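Local coordinates for protein beta-mannosidase (Trichoderma harzianum, PDB 4CVU) that probably removes terminal beta-linked mannose residues from oligosaccharides by hydrolysis, as a secreted, glycosylated fungal member of glycoside hydrolase family 2, at residues Pro659-Pro664 against Phe668-His673; Lys311-Arg316 against His477-Ala482; Leu771-Val774 against Pro780-Asn783; Ser95-His100 against Ile217-Lys222; Met404-Asp409 against Gly894-Phe899. All coordinates share one frame; numbering follows the deposited sequence.

Contact 1: residues Pro659-Pro664 against Phe668-His673. With CD (cadmium ion), chain Q; NAG (2-acetamido-2-deoxy-beta-D-glucopyranose), chain H.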
# COMPACT_ATOMS: atom_id res chain seq x y z
N PRO A 659 2.08 -20.72 -14.67
CA PRO A 659 0.70 -20.26 -14.55
C PRO A 659 0.25 -19.30 -15.67
O PRO A 659 1.07 -18.60 -16.25
CB PRO A 659 0.68 -19.55 -13.20
CG PRO A 659 1.78 -20.18 -12.44
CD PRO A 659 2.84 -20.52 -13.44
N ASP A 660 -1.06 -19.26 -15.92
CA ASP A 660 -1.66 -18.32 -16.85
C ASP A 660 -3.05 -17.94 -16.36
O ASP A 660 -4.04 -18.16 -17.03
CB ASP A 660 -1.74 -18.97 -18.23
CG ASP A 660 -2.06 -17.99 -19.33
OD1 ASP A 660 -1.51 -16.89 -19.35
OD2 ASP A 660 -2.85 -18.36 -20.20
N LYS A 661 -3.11 -17.39 -15.16
CA LYS A 661 -4.37 -17.09 -14.48
C LYS A 661 -4.98 -15.81 -14.98
O LYS A 661 -4.29 -14.82 -15.16
CB LYS A 661 -4.16 -16.92 -12.98
CG LYS A 661 -3.49 -18.08 -12.27
CD LYS A 661 -4.52 -19.16 -12.11
CE LYS A 661 -4.00 -20.32 -11.33
NZ LYS A 661 -5.15 -21.25 -11.27
N THR A 662 -6.30 -15.84 -15.16
CA THR A 662 -7.04 -14.76 -15.76
C THR A 662 -7.08 -13.55 -14.81
O THR A 662 -6.91 -12.43 -15.25
CB THR A 662 -8.45 -15.26 -16.18
OG1 THR A 662 -8.30 -16.22 -17.24
CG2 THR A 662 -9.35 -14.13 -16.65
N ASP A 663 -7.30 -13.78 -13.52
CA ASP A 663 -7.18 -12.73 -12.50
C ASP A 663 -5.66 -12.43 -12.29
O ASP A 663 -4.92 -13.30 -11.84
CB ASP A 663 -7.82 -13.21 -11.19
CG ASP A 663 -7.89 -12.13 -10.12
OD1 ASP A 663 -7.07 -11.19 -10.15
OD2 ASP A 663 -8.77 -12.24 -9.23
N PRO A 664 -5.22 -11.20 -12.64
CA PRO A 664 -3.77 -10.86 -12.58
C PRO A 664 -3.15 -11.04 -11.19
O PRO A 664 -1.98 -11.37 -11.06
CB PRO A 664 -3.71 -9.37 -13.01
CG PRO A 664 -5.13 -8.87 -12.96
CD PRO A 664 -6.06 -10.05 -13.03
N PHE A 668 -0.01 -13.53 -10.38
CA PHE A 668 1.17 -13.12 -9.62
C PHE A 668 1.35 -14.08 -8.44
O PHE A 668 2.44 -14.63 -8.25
CB PHE A 668 1.01 -11.68 -9.13
CG PHE A 668 2.18 -11.17 -8.32
CD1 PHE A 668 3.47 -11.24 -8.83
CD2 PHE A 668 2.00 -10.63 -7.04
CE1 PHE A 668 4.54 -10.80 -8.09
CE2 PHE A 668 3.08 -10.17 -6.31
CZ PHE A 668 4.36 -10.25 -6.84
N SER A 669 0.31 -14.25 -7.61
CA SER A 669 0.43 -15.15 -6.50
C SER A 669 0.93 -16.55 -6.92
O SER A 669 1.69 -17.19 -6.18
CB SER A 669 -0.88 -15.42 -5.87
OG SER A 669 -0.62 -16.20 -4.74
N SER A 670 0.39 -17.03 -8.02
CA SER A 670 0.68 -18.39 -8.51
C SER A 670 2.08 -18.49 -9.08
O SER A 670 2.72 -19.56 -8.95
CB SER A 670 -0.28 -18.80 -9.61
OG SER A 670 -1.43 -19.40 -9.11
N TRP A 671 2.53 -17.46 -9.78
CA TRP A 671 3.94 -17.41 -10.23
C TRP A 671 4.87 -17.35 -9.01
O TRP A 671 5.90 -17.96 -8.98
CB TRP A 671 4.21 -16.22 -11.22
CG TRP A 671 4.01 -16.60 -12.63
CD1 TRP A 671 2.85 -16.59 -13.35
CD2 TRP A 671 5.01 -17.15 -13.49
NE1 TRP A 671 3.09 -17.07 -14.61
CE2 TRP A 671 4.39 -17.45 -14.71
CE3 TRP A 671 6.36 -17.44 -13.33
CZ2 TRP A 671 5.09 -18.00 -15.79
CZ3 TRP A 671 7.07 -17.99 -14.39
CH2 TRP A 671 6.43 -18.25 -15.61
N CYS A 672 4.54 -16.56 -7.99
CA CYS A 672 5.37 -16.56 -6.79
C CYS A 672 5.57 -17.96 -6.17
O CYS A 672 6.64 -18.27 -5.66
CB CYS A 672 4.80 -15.59 -5.73
SG CYS A 672 5.04 -13.85 -6.19
N HIS A 673 4.53 -18.79 -6.18
CA HIS A 673 4.52 -20.10 -5.56
C HIS A 673 5.33 -21.10 -6.39
O HIS A 673 6.07 -21.89 -5.82
CB HIS A 673 3.08 -20.56 -5.41
CG HIS A 673 2.92 -21.87 -4.74
ND1 HIS A 673 3.35 -22.11 -3.46
CD2 HIS A 673 2.35 -23.03 -5.16
CE1 HIS A 673 3.07 -23.35 -3.12
NE2 HIS A 673 2.46 -23.92 -4.12
CD CD Q . -2.51 -16.27 -21.63
C1 NAG H . 0.48 -14.50 -16.18
C2 NAG H . -0.07 -13.93 -17.50
C3 NAG H . 0.79 -14.27 -18.72
C4 NAG H . 2.24 -13.93 -18.42
C5 NAG H . 2.68 -14.67 -17.15
C6 NAG H . 4.14 -14.36 -16.79
C7 NAG H . -2.43 -13.50 -17.82
C8 NAG H . -3.80 -14.02 -18.17
N2 NAG H . -1.42 -14.35 -17.79
O3 NAG H . 0.34 -13.48 -19.81
O4 NAG H . 3.04 -14.34 -19.51
O5 NAG H . 1.86 -14.29 -16.08
O6 NAG H . 4.33 -12.97 -16.62
O7 NAG H . -2.28 -12.31 -17.58
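Trp671 lies against Pro659 where the loop 659-664 folds back over the first turns of helix 664-692. Its CG is turned off the usual staggered positions about the first bond (chi1 -91°), which brings the indole under the Pro659 ring. Beyond CB, the pyrrole part of the ring does most of the touching. CD1 is 3.7 Å from Pro659 CB, while CE2 lies 3.7 Å from Pro659 CD, which stands over this face as a CH-pi contact, only 14° from the normal of the five-membered ring. Between them NE1 donates to Pro659 O at 3.0 Å; the bond is bent (140° at the hydrogen), with NE1 well above the carbonyl plane. Farther out, CZ2 is 3.9 Å from C6 of the sugar NAG, which lies over the opposite face toward its rim, so the indole sits between the proline and the sugar's C6. Next to it, Ser670 OG meets Lys661 CE at 3.5 Å, while Lys661 NZ donates hydrogen bonds to the backbone oxygens of Asp938 and Thr941. Asp660 accepts a hydrogen bond from NAG N2 at OD1 and holds a cadmium ion with both carboxylate oxygens. Asp663 caps the helix start, where Phe668 N binds Pro664 O. The sugar is probably carried by Asn667, which opens an Asn-Phe-Ser sequon, consistent with an N-glycosylation site at a helix start, where Trp671 packs against the sugar.

Contact 2: residues Lys311-Arg316 against His477-Ala482. With CD (cadmium ion), chain S.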
# COMPACT_ATOMS: atom_id res chain seq x y z
N LYS A 311 26.52 -31.52 35.22
CA LYS A 311 25.79 -32.14 34.13
C LYS A 311 25.99 -31.38 32.80
O LYS A 311 26.02 -30.15 32.80
CB LYS A 311 24.31 -32.19 34.48
CG LYS A 311 23.99 -33.14 35.62
CD LYS A 311 22.52 -33.09 35.96
CE LYS A 311 22.22 -33.95 37.17
NZ LYS A 311 20.95 -34.71 36.95
N LEU A 312 26.16 -32.12 31.71
CA LEU A 312 26.57 -31.55 30.42
C LEU A 312 25.43 -30.88 29.62
O LEU A 312 24.29 -31.31 29.65
CB LEU A 312 27.29 -32.59 29.55
CG LEU A 312 28.55 -33.24 30.14
CD1 LEU A 312 29.30 -34.04 29.09
CD2 LEU A 312 29.48 -32.21 30.73
N TRP A 313 25.78 -29.79 28.95
CA TRP A 313 24.90 -29.16 27.97
C TRP A 313 25.07 -29.89 26.64
O TRP A 313 26.19 -30.20 26.22
CB TRP A 313 25.27 -27.69 27.83
CG TRP A 313 24.41 -26.85 26.88
CD1 TRP A 313 23.36 -26.05 27.23
CD2 TRP A 313 24.58 -26.70 25.45
NE1 TRP A 313 22.84 -25.42 26.10
CE2 TRP A 313 23.58 -25.79 25.01
CE3 TRP A 313 25.45 -27.25 24.51
CZ2 TRP A 313 23.44 -25.44 23.67
CZ3 TRP A 313 25.31 -26.86 23.16
CH2 TRP A 313 24.32 -25.98 22.77
N TRP A 314 23.93 -30.15 26.00
CA TRP A 314 23.90 -30.69 24.64
C TRP A 314 22.98 -29.84 23.75
O TRP A 314 22.04 -29.20 24.24
CB TRP A 314 23.35 -32.13 24.67
CG TRP A 314 24.13 -33.07 25.53
CD1 TRP A 314 23.89 -33.33 26.85
CD2 TRP A 314 25.25 -33.89 25.15
NE1 TRP A 314 24.78 -34.26 27.31
CE2 TRP A 314 25.63 -34.62 26.30
CE3 TRP A 314 25.96 -34.09 23.97
CZ2 TRP A 314 26.69 -35.52 26.30
CZ3 TRP A 314 27.02 -34.99 23.95
CH2 TRP A 314 27.37 -35.70 25.12
N PRO A 315 23.23 -29.85 22.45
CA PRO A 315 22.25 -29.28 21.50
C PRO A 315 20.89 -30.01 21.51
O PRO A 315 20.74 -31.08 22.12
CB PRO A 315 22.95 -29.47 20.14
CG PRO A 315 24.42 -29.52 20.46
CD PRO A 315 24.50 -30.20 21.78
N ARG A 316 19.90 -29.42 20.87
CA ARG A 316 18.57 -30.03 20.77
C ARG A 316 18.63 -31.39 20.07
O ARG A 316 19.39 -31.58 19.12
CB ARG A 316 17.55 -29.10 20.10
CG ARG A 316 17.89 -28.49 18.73
CD ARG A 316 16.76 -27.51 18.30
NE ARG A 316 15.46 -28.15 18.43
CZ ARG A 316 15.00 -29.09 17.60
NH1 ARG A 316 15.71 -29.50 16.54
NH2 ARG A 316 13.82 -29.64 17.83
N HIS A 477 30.74 -16.88 27.49
CA HIS A 477 30.06 -17.73 28.45
C HIS A 477 28.81 -18.45 27.94
O HIS A 477 28.23 -19.24 28.68
CB HIS A 477 29.62 -16.88 29.64
CG HIS A 477 28.48 -15.98 29.33
ND1 HIS A 477 27.17 -16.32 29.61
CD2 HIS A 477 28.43 -14.76 28.75
CE1 HIS A 477 26.37 -15.34 29.24
NE2 HIS A 477 27.11 -14.39 28.71
N HIS A 478 28.36 -18.10 26.73
CA HIS A 478 27.17 -18.71 26.15
C HIS A 478 27.44 -20.11 25.68
O HIS A 478 28.30 -20.31 24.82
CB HIS A 478 26.67 -17.86 24.98
CG HIS A 478 26.02 -16.59 25.42
ND1 HIS A 478 24.81 -16.59 26.08
CD2 HIS A 478 26.40 -15.31 25.32
CE1 HIS A 478 24.45 -15.34 26.33
NE2 HIS A 478 25.41 -14.55 25.91
N ALA A 479 26.68 -21.08 26.21
CA ALA A 479 26.86 -22.48 25.77
C ALA A 479 26.56 -22.71 24.28
O ALA A 479 27.15 -23.60 23.65
CB ALA A 479 26.02 -23.42 26.61
N SER A 480 25.68 -21.87 23.71
CA SER A 480 25.34 -21.98 22.27
C SER A 480 26.50 -21.59 21.33
O SER A 480 26.53 -22.01 20.18
CB SER A 480 24.14 -21.10 21.99
OG SER A 480 24.57 -19.77 21.91
N LEU A 481 27.44 -20.79 21.81
CA LEU A 481 28.52 -20.28 20.98
C LEU A 481 29.37 -21.46 20.55
O LEU A 481 29.81 -22.24 21.37
CB LEU A 481 29.38 -19.26 21.74
CG LEU A 481 30.65 -18.76 21.03
CD1 LEU A 481 30.30 -18.05 19.73
CD2 LEU A 481 31.48 -17.84 21.94
N ALA A 482 29.58 -21.61 19.25
CA ALA A 482 30.18 -22.84 18.74
C ALA A 482 31.54 -22.67 18.08
O ALA A 482 32.29 -23.65 17.92
CB ALA A 482 29.20 -23.48 17.80
CD CD S . 26.08 -11.87 28.18
O HOH W 1 26.53 -11.63 25.79
O HOH W 2 24.88 -10.60 30.21
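The type I beta turn His478-Leu481, which leads into the parallel strand 481-485 of the (beta/alpha)8-type catalytic barrel of this family, presses Ala479 onto Trp313 in a loop of the preceding family 2 beta-sandwich domain. The turn is closed by Leu481 N donating to His478 O at 3.2 Å. Ala479 CB sits almost exactly on the normal of the five-membered ring of Trp313, 3.6 Å from its centroid, and is about equally far from all five of its atoms: a clean CH-pi contact. The six-membered ring reaches along the turn, with CH2 4.2 Å from Ser480 CA. The indole is laid flat on the turn by a first torsion that puts CG opposite the backbone N (chi1 -177°), and Pro315 N lies over its other face. Asp437 of helix 430-439 ties the two sides together: its backbone oxygen takes the indole NE1, and its carboxylate binds His478 ND1 and Ser480 N. On the far side of the turn the His477 and His478 rings lie one above the other. A cadmium ion, shared with Asp430, is bound in the ring plane of His477 by NE2 at 2.8 Å. It also holds a water, which lies 3.1 Å from His478 NE2 in the plane of that ring.

Contact 3: residues Leu771-Val774 against Pro780-Asn783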
# COMPACT_ATOMS: atom_id res chain seq x y z
N LEU A 771 7.38 -48.92 -0.65
CA LEU A 771 7.59 -48.35 -1.97
C LEU A 771 6.38 -48.68 -2.85
O LEU A 771 6.28 -49.80 -3.37
CB LEU A 771 8.85 -48.92 -2.59
CG LEU A 771 10.12 -48.71 -1.75
CD1 LEU A 771 11.28 -49.54 -2.27
CD2 LEU A 771 10.49 -47.23 -1.71
N THR A 772 5.48 -47.71 -2.99
CA THR A 772 4.20 -47.91 -3.65
C THR A 772 4.06 -47.10 -4.93
O THR A 772 3.93 -45.88 -4.88
CB THR A 772 3.04 -47.50 -2.72
OG1 THR A 772 3.18 -48.17 -1.46
CG2 THR A 772 1.66 -47.86 -3.34
N TRP A 773 4.02 -47.79 -6.07
CA TRP A 773 3.84 -47.15 -7.37
C TRP A 773 2.34 -47.08 -7.73
O TRP A 773 1.67 -48.12 -7.83
CB TRP A 773 4.58 -47.92 -8.46
CG TRP A 773 6.05 -47.75 -8.51
CD1 TRP A 773 7.00 -48.59 -7.99
CD2 TRP A 773 6.77 -46.69 -9.16
NE1 TRP A 773 8.26 -48.11 -8.25
CE2 TRP A 773 8.14 -46.95 -8.98
CE3 TRP A 773 6.39 -45.55 -9.87
CZ2 TRP A 773 9.15 -46.09 -9.49
CZ3 TRP A 773 7.39 -44.69 -10.36
CH2 TRP A 773 8.74 -44.99 -10.18
N VAL A 774 1.84 -45.86 -7.93
CA VAL A 774 0.48 -45.65 -8.42
C VAL A 774 0.50 -44.73 -9.64
O VAL A 774 1.48 -44.04 -9.87
CB VAL A 774 -0.43 -45.06 -7.33
CG1 VAL A 774 -0.45 -45.98 -6.12
CG2 VAL A 774 0.04 -43.68 -6.93
N PRO A 780 -3.07 -48.55 -8.33
CA PRO A 780 -1.73 -49.15 -8.35
C PRO A 780 -1.27 -49.51 -9.74
O PRO A 780 -2.09 -49.87 -10.58
CB PRO A 780 -1.90 -50.43 -7.51
CG PRO A 780 -3.07 -50.16 -6.64
CD PRO A 780 -3.99 -49.30 -7.46
N ILE A 781 0.02 -49.37 -10.01
CA ILE A 781 0.60 -49.81 -11.27
C ILE A 781 0.83 -51.32 -11.14
O ILE A 781 1.19 -51.79 -10.07
CB ILE A 781 1.88 -49.05 -11.59
CG1 ILE A 781 1.55 -47.55 -11.68
CG2 ILE A 781 2.54 -49.59 -12.87
CD1 ILE A 781 2.72 -46.67 -12.06
N ALA A 782 0.61 -52.05 -12.23
CA ALA A 782 0.60 -53.52 -12.16
C ALA A 782 1.95 -54.06 -11.71
O ALA A 782 2.98 -53.71 -12.27
CB ALA A 782 0.21 -54.11 -13.50
N ASN A 783 1.92 -54.91 -10.68
CA ASN A 783 3.11 -55.54 -10.11
C ASN A 783 4.07 -54.51 -9.49
O ASN A 783 5.28 -54.76 -9.40
CB ASN A 783 3.86 -56.39 -11.14
CG ASN A 783 2.94 -57.36 -11.85
OD1 ASN A 783 2.80 -57.33 -13.07
ND2 ASN A 783 2.27 -58.20 -11.08
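In the Ig/CBM-like domain, the connection between strands 765-774 and 790-795, which pair as a beta hairpin, curls back so that Ile781 and Pro780 meet Trp773 and Val774 at the end of the first strand. Val774 and Pro780 form a single antiparallel bridge of the non-hydrogen-bonded kind, their CA atoms 4.1 Å apart. The hydrogen bond beside it runs from Ile781 N to Trp773 O, 3.0 Å long and nearly straight at the hydrogen (175°), although the nitrogen stands 37° out of the carbonyl plane. The same oxygen has a longer CA-H...O contact with Pro780 CA at 3.6 Å. The CG1 branch of Ile781 lies anti to the carbonyl carbon (chi1 -60°) and is extended, which brings CG1 to 3.6 Å from Val774 C. At its tip CD1 lies 3.6 Å from Val774 O and touches Trp773 CB at 4.2 Å. Ile781 also packs on Pro815. The Asn784 side chain takes up the next backbone groups, OD1 accepting from Trp773 N and ND2 donating to Leu771 O. The missing N-H of Pro780 thus costs no bond across the pair, since the flanking Ile781 N makes the link while its side chain adds apolar cover.

Contact 4: residues Ser95-His100 against Ile217-Lys222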
# COMPACT_ATOMS: atom_id res chain seq x y z
N SER A 95 18.09 15.35 35.64
CA SER A 95 17.96 15.69 37.05
C SER A 95 18.45 14.54 37.93
O SER A 95 18.68 13.43 37.45
CB SER A 95 16.51 15.97 37.35
OG SER A 95 15.78 14.78 37.21
N GLY A 96 18.65 14.83 39.22
CA GLY A 96 18.98 13.81 40.22
C GLY A 96 20.42 13.31 40.29
O GLY A 96 20.68 12.31 40.94
N LEU A 97 21.37 13.96 39.63
CA LEU A 97 22.78 13.57 39.75
C LEU A 97 23.37 14.32 40.97
O LEU A 97 23.06 15.49 41.19
CB LEU A 97 23.59 13.89 38.48
CG LEU A 97 23.10 13.27 37.15
CD1 LEU A 97 23.78 13.94 35.96
CD2 LEU A 97 23.35 11.78 37.12
N SER A 98 24.18 13.63 41.77
CA SER A 98 24.90 14.29 42.86
C SER A 98 26.04 15.13 42.32
O SER A 98 26.76 14.70 41.42
CB SER A 98 25.47 13.26 43.84
OG SER A 98 26.26 13.92 44.84
N LYS A 99 26.20 16.33 42.88
CA LYS A 99 27.29 17.23 42.50
C LYS A 99 28.47 17.22 43.49
O LYS A 99 29.36 18.07 43.40
CB LYS A 99 26.76 18.66 42.33
CG LYS A 99 25.72 18.78 41.19
CD LYS A 99 25.85 20.09 40.42
CE LYS A 99 27.06 20.08 39.49
NZ LYS A 99 27.09 21.26 38.56
N HIS A 100 28.50 16.25 44.40
CA HIS A 100 29.62 16.10 45.33
C HIS A 100 30.85 15.60 44.56
O HIS A 100 30.75 14.68 43.76
CB HIS A 100 29.28 15.11 46.46
CG HIS A 100 28.10 15.52 47.30
ND1 HIS A 100 27.25 14.61 47.90
CD2 HIS A 100 27.61 16.75 47.62
CE1 HIS A 100 26.31 15.25 48.56
NE2 HIS A 100 26.50 16.55 48.41
N ILE A 217 23.88 6.31 32.76
CA ILE A 217 24.83 7.10 33.54
C ILE A 217 25.08 6.42 34.87
O ILE A 217 24.14 6.00 35.53
CB ILE A 217 24.34 8.51 33.81
CG1 ILE A 217 23.95 9.21 32.52
CG2 ILE A 217 25.45 9.32 34.43
CD1 ILE A 217 23.22 10.52 32.71
N VAL A 218 26.36 6.27 35.23
CA VAL A 218 26.73 5.61 36.47
C VAL A 218 27.47 6.60 37.38
O VAL A 218 28.49 7.15 36.97
CB VAL A 218 27.65 4.41 36.22
CG1 VAL A 218 27.92 3.64 37.51
CG2 VAL A 218 27.05 3.48 35.18
N GLN A 219 26.92 6.84 38.57
CA GLN A 219 27.59 7.63 39.61
C GLN A 219 28.15 6.73 40.73
O GLN A 219 27.41 6.04 41.43
CB GLN A 219 26.69 8.72 40.19
CG GLN A 219 26.92 10.04 39.48
CD GLN A 219 26.16 11.20 40.10
OE1 GLN A 219 25.15 11.02 40.78
NE2 GLN A 219 26.67 12.40 39.87
N LEU A 220 29.48 6.75 40.85
CA LEU A 220 30.22 5.90 41.79
C LEU A 220 30.82 6.73 42.92
O LEU A 220 31.54 7.69 42.66
CB LEU A 220 31.36 5.18 41.08
CG LEU A 220 30.97 4.36 39.86
CD1 LEU A 220 32.24 3.80 39.24
CD2 LEU A 220 29.99 3.26 40.22
N SER A 221 30.54 6.34 44.16
CA SER A 221 31.08 7.02 45.34
C SER A 221 32.38 6.36 45.85
O SER A 221 32.56 5.14 45.74
CB SER A 221 30.02 7.08 46.44
OG SER A 221 29.38 5.84 46.61
N LYS A 222 33.27 7.18 46.40
CA LYS A 222 34.57 6.73 46.92
C LYS A 222 34.43 5.63 47.97
O LYS A 222 33.60 5.74 48.86
CB LYS A 222 35.37 7.91 47.52
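Gln219 reaches out of strand 215-221 to grip the backbone of Ser98, in the loop that joins strands 87-91 and 103-109 of the galactose-binding-like beta-sandwich domain. Its amide uses both ends on that one residue. OE1 accepts from Ser98 N at 3.0 Å (154° at the hydrogen), with the donor in the carbonyl plane and on a lone pair. NE2 donates to Ser98 O at 2.8 Å, the shorter bond but the more bent (136°), again along a lone pair of the acceptor, which lies somewhat off the plane of the glutamine amide. NE2 is bonded to Thr105 OG1 of the neighbouring strand as well, so the rotation of the amide is fixed at both ends. The N-H and C=O of Ser98 are thus paired by one side chain, much as a neighbouring strand would pair them. Were Gln219 an alanine, the N-H and carbonyl of Ser98 would probably lose these mates and Thr105 its amide, freeing the loop to shift from the sheet. Ser98 OG is used within its own segment, accepting from His100 N at 3.3 Å in an ST turn. Leu97 closes the edge of this polar clasp. Its CB is 3.7 Å from Gln219 NE2, and beyond the amide its CD2 reaches strand 215-221 at Ile217 CG2, 4.2 Å away.

Contact 5: residues Met404-Asp409 against Gly894-Phe899. With NA (sodium ion), chain B.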
# COMPACT_ATOMS: atom_id res chain seq x y z
N MET A 404 12.03 -12.82 17.72
CA MET A 404 13.14 -13.77 17.66
C MET A 404 12.73 -15.12 18.26
O MET A 404 13.17 -16.16 17.79
CB MET A 404 14.37 -13.21 18.37
CG MET A 404 14.99 -12.02 17.66
SD MET A 404 15.54 -12.43 15.99
CE MET A 404 16.52 -13.91 16.31
N ASN A 405 11.84 -15.12 19.25
CA ASN A 405 11.27 -16.38 19.70
C ASN A 405 10.49 -17.14 18.60
O ASN A 405 10.72 -18.35 18.42
CB ASN A 405 10.45 -16.18 21.00
CG ASN A 405 11.34 -16.26 22.26
OD1 ASN A 405 12.05 -17.23 22.44
ND2 ASN A 405 11.31 -15.24 23.09
N ARG A 406 9.66 -16.42 17.82
CA ARG A 406 8.96 -17.06 16.69
C ARG A 406 9.94 -17.63 15.67
O ARG A 406 9.73 -18.69 15.09
CB ARG A 406 8.06 -16.07 15.98
CG ARG A 406 6.87 -15.61 16.85
CD ARG A 406 5.81 -14.93 16.00
NE ARG A 406 6.15 -13.60 15.53
CZ ARG A 406 5.91 -12.47 16.21
NH1 ARG A 406 5.40 -12.48 17.42
NH2 ARG A 406 6.20 -11.29 15.67
N LEU A 407 11.00 -16.86 15.40
CA LEU A 407 12.04 -17.33 14.48
C LEU A 407 12.72 -18.59 15.04
O LEU A 407 13.06 -19.53 14.26
CB LEU A 407 13.05 -16.22 14.23
CG LEU A 407 14.21 -16.57 13.29
CD1 LEU A 407 14.64 -15.28 12.57
CD2 LEU A 407 15.40 -17.14 14.02
N PHE A 408 13.01 -18.61 16.33
CA PHE A 408 13.62 -19.84 16.88
C PHE A 408 12.67 -21.03 16.89
O PHE A 408 13.10 -22.14 16.63
CB PHE A 408 14.29 -19.60 18.23
CG PHE A 408 15.70 -19.13 18.09
CD1 PHE A 408 16.76 -20.05 17.99
CD2 PHE A 408 15.99 -17.77 18.03
CE1 PHE A 408 18.07 -19.61 17.90
CE2 PHE A 408 17.30 -17.33 17.90
CZ PHE A 408 18.34 -18.26 17.82
N ASP A 409 11.38 -20.79 17.12
CA ASP A 409 10.40 -21.87 16.97
C ASP A 409 10.52 -22.50 15.58
O ASP A 409 10.46 -23.69 15.46
CB ASP A 409 8.98 -21.41 17.01
CG ASP A 409 8.54 -20.88 18.37
OD1 ASP A 409 9.14 -21.08 19.42
OD2 ASP A 409 7.48 -20.31 18.36
N GLY A 894 -3.88 -12.62 8.79
CA GLY A 894 -3.96 -12.16 10.22
C GLY A 894 -3.31 -13.05 11.30
O GLY A 894 -3.46 -12.80 12.51
N VAL A 895 -2.54 -14.05 10.88
CA VAL A 895 -2.04 -15.05 11.81
C VAL A 895 -0.58 -15.39 11.52
O VAL A 895 -0.16 -15.34 10.36
CB VAL A 895 -2.97 -16.31 11.76
CG1 VAL A 895 -2.78 -17.09 10.48
CG2 VAL A 895 -2.68 -17.22 12.92
N LEU A 896 0.20 -15.67 12.59
CA LEU A 896 1.59 -16.12 12.45
C LEU A 896 1.76 -17.56 12.95
O LEU A 896 1.17 -17.91 13.96
CB LEU A 896 2.49 -15.16 13.22
CG LEU A 896 2.46 -13.70 12.72
CD1 LEU A 896 3.19 -12.78 13.69
CD2 LEU A 896 3.07 -13.63 11.34
N GLY A 897 2.56 -18.36 12.26
CA GLY A 897 2.79 -19.73 12.63
C GLY A 897 3.20 -20.60 11.47
O GLY A 897 3.67 -20.11 10.46
N PHE A 898 3.00 -21.91 11.62
CA PHE A 898 3.33 -22.85 10.58
C PHE A 898 2.59 -24.18 10.81
O PHE A 898 2.30 -24.55 11.95
CB PHE A 898 4.85 -23.05 10.49
CG PHE A 898 5.52 -23.30 11.82
CD1 PHE A 898 5.56 -24.59 12.36
CD2 PHE A 898 6.10 -22.26 12.53
CE1 PHE A 898 6.18 -24.84 13.59
CE2 PHE A 898 6.72 -22.49 13.76
CZ PHE A 898 6.74 -23.79 14.30
N PHE A 899 2.32 -24.88 9.73
CA PHE A 899 1.67 -26.19 9.75
C PHE A 899 2.70 -27.28 10.09
O PHE A 899 3.91 -27.11 9.85
CB PHE A 899 1.03 -26.48 8.39
CG PHE A 899 -0.08 -25.53 8.02
CD1 PHE A 899 -1.39 -25.76 8.46
CD2 PHE A 899 0.18 -24.42 7.22
CE1 PHE A 899 -2.42 -24.87 8.15
CE2 PHE A 899 -0.85 -23.53 6.90
CZ PHE A 899 -2.15 -23.77 7.36
NA NA B . 6.57 -19.98 20.38
O HOH W 3 5.02 -17.65 19.99
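Segment 404-409 of helix 401-413 and strand 895-899 approach most closely at Arg406 and Gly897, whose CA atoms are 7.9 Å apart; no hydrogen bond links the two backbones, and side chains from the strand reach the helix. Leu896 CD1 lies over one face of the Arg406 guanidinium, 3.6 Å from NE and 3.7 Å from CZ. A bend at the third torsion of the arginine (chi3 -73°) turns this flat group against the methyl. One helical turn on, Asp409 meets Phe898: CE2 of the ring is 4.1 Å from Asp409 CB, and CZ is 3.9 Å from Asp409 O. The contact joins the catalytic barrel to an outer strand of the C-terminal Ig-fold domain. Cut back to an alanine, Arg406 is likely to leave Leu896 CD1 without the flat group it packs on, opening a gap between helix and strand. Gly897, between the two contacting residues, has backbone angles at which a CB would collide with the carbonyl oxygen of Leu896. The Phe898 ring also stacks on Trp726. Gln919, on the adjoining strand 911-921, donates through NE2 to Arg406 O and Asp409 OD2, while Arg439 binds Asp409 OD1. The Asp409 carboxylate also binds a sodium ion through OD2 at 2.2 Å, with OD1 a longer 3.0 Å away, and a water lies 2.8 Å from the metal.

Contacts 2 and 5 bring the domain just before the catalytic barrel and the C-terminal Ig-fold domain onto it. Their segments alternate along the sequence, and their nearest atoms are about 7 Å apart. Contact 1 comes within about 11 Å of contact 5 (nearest atoms) but faces a surface glycan. Contacts 3 and 4 are internal to two outlying beta domains, with centres about 81 Å apart on opposite sides of the chain's centre. The three metal sites met here, cadmium at contacts 1 and 2 and sodium at contact 5, are separate from one another, and no bound substrate marks the active site near these contacts.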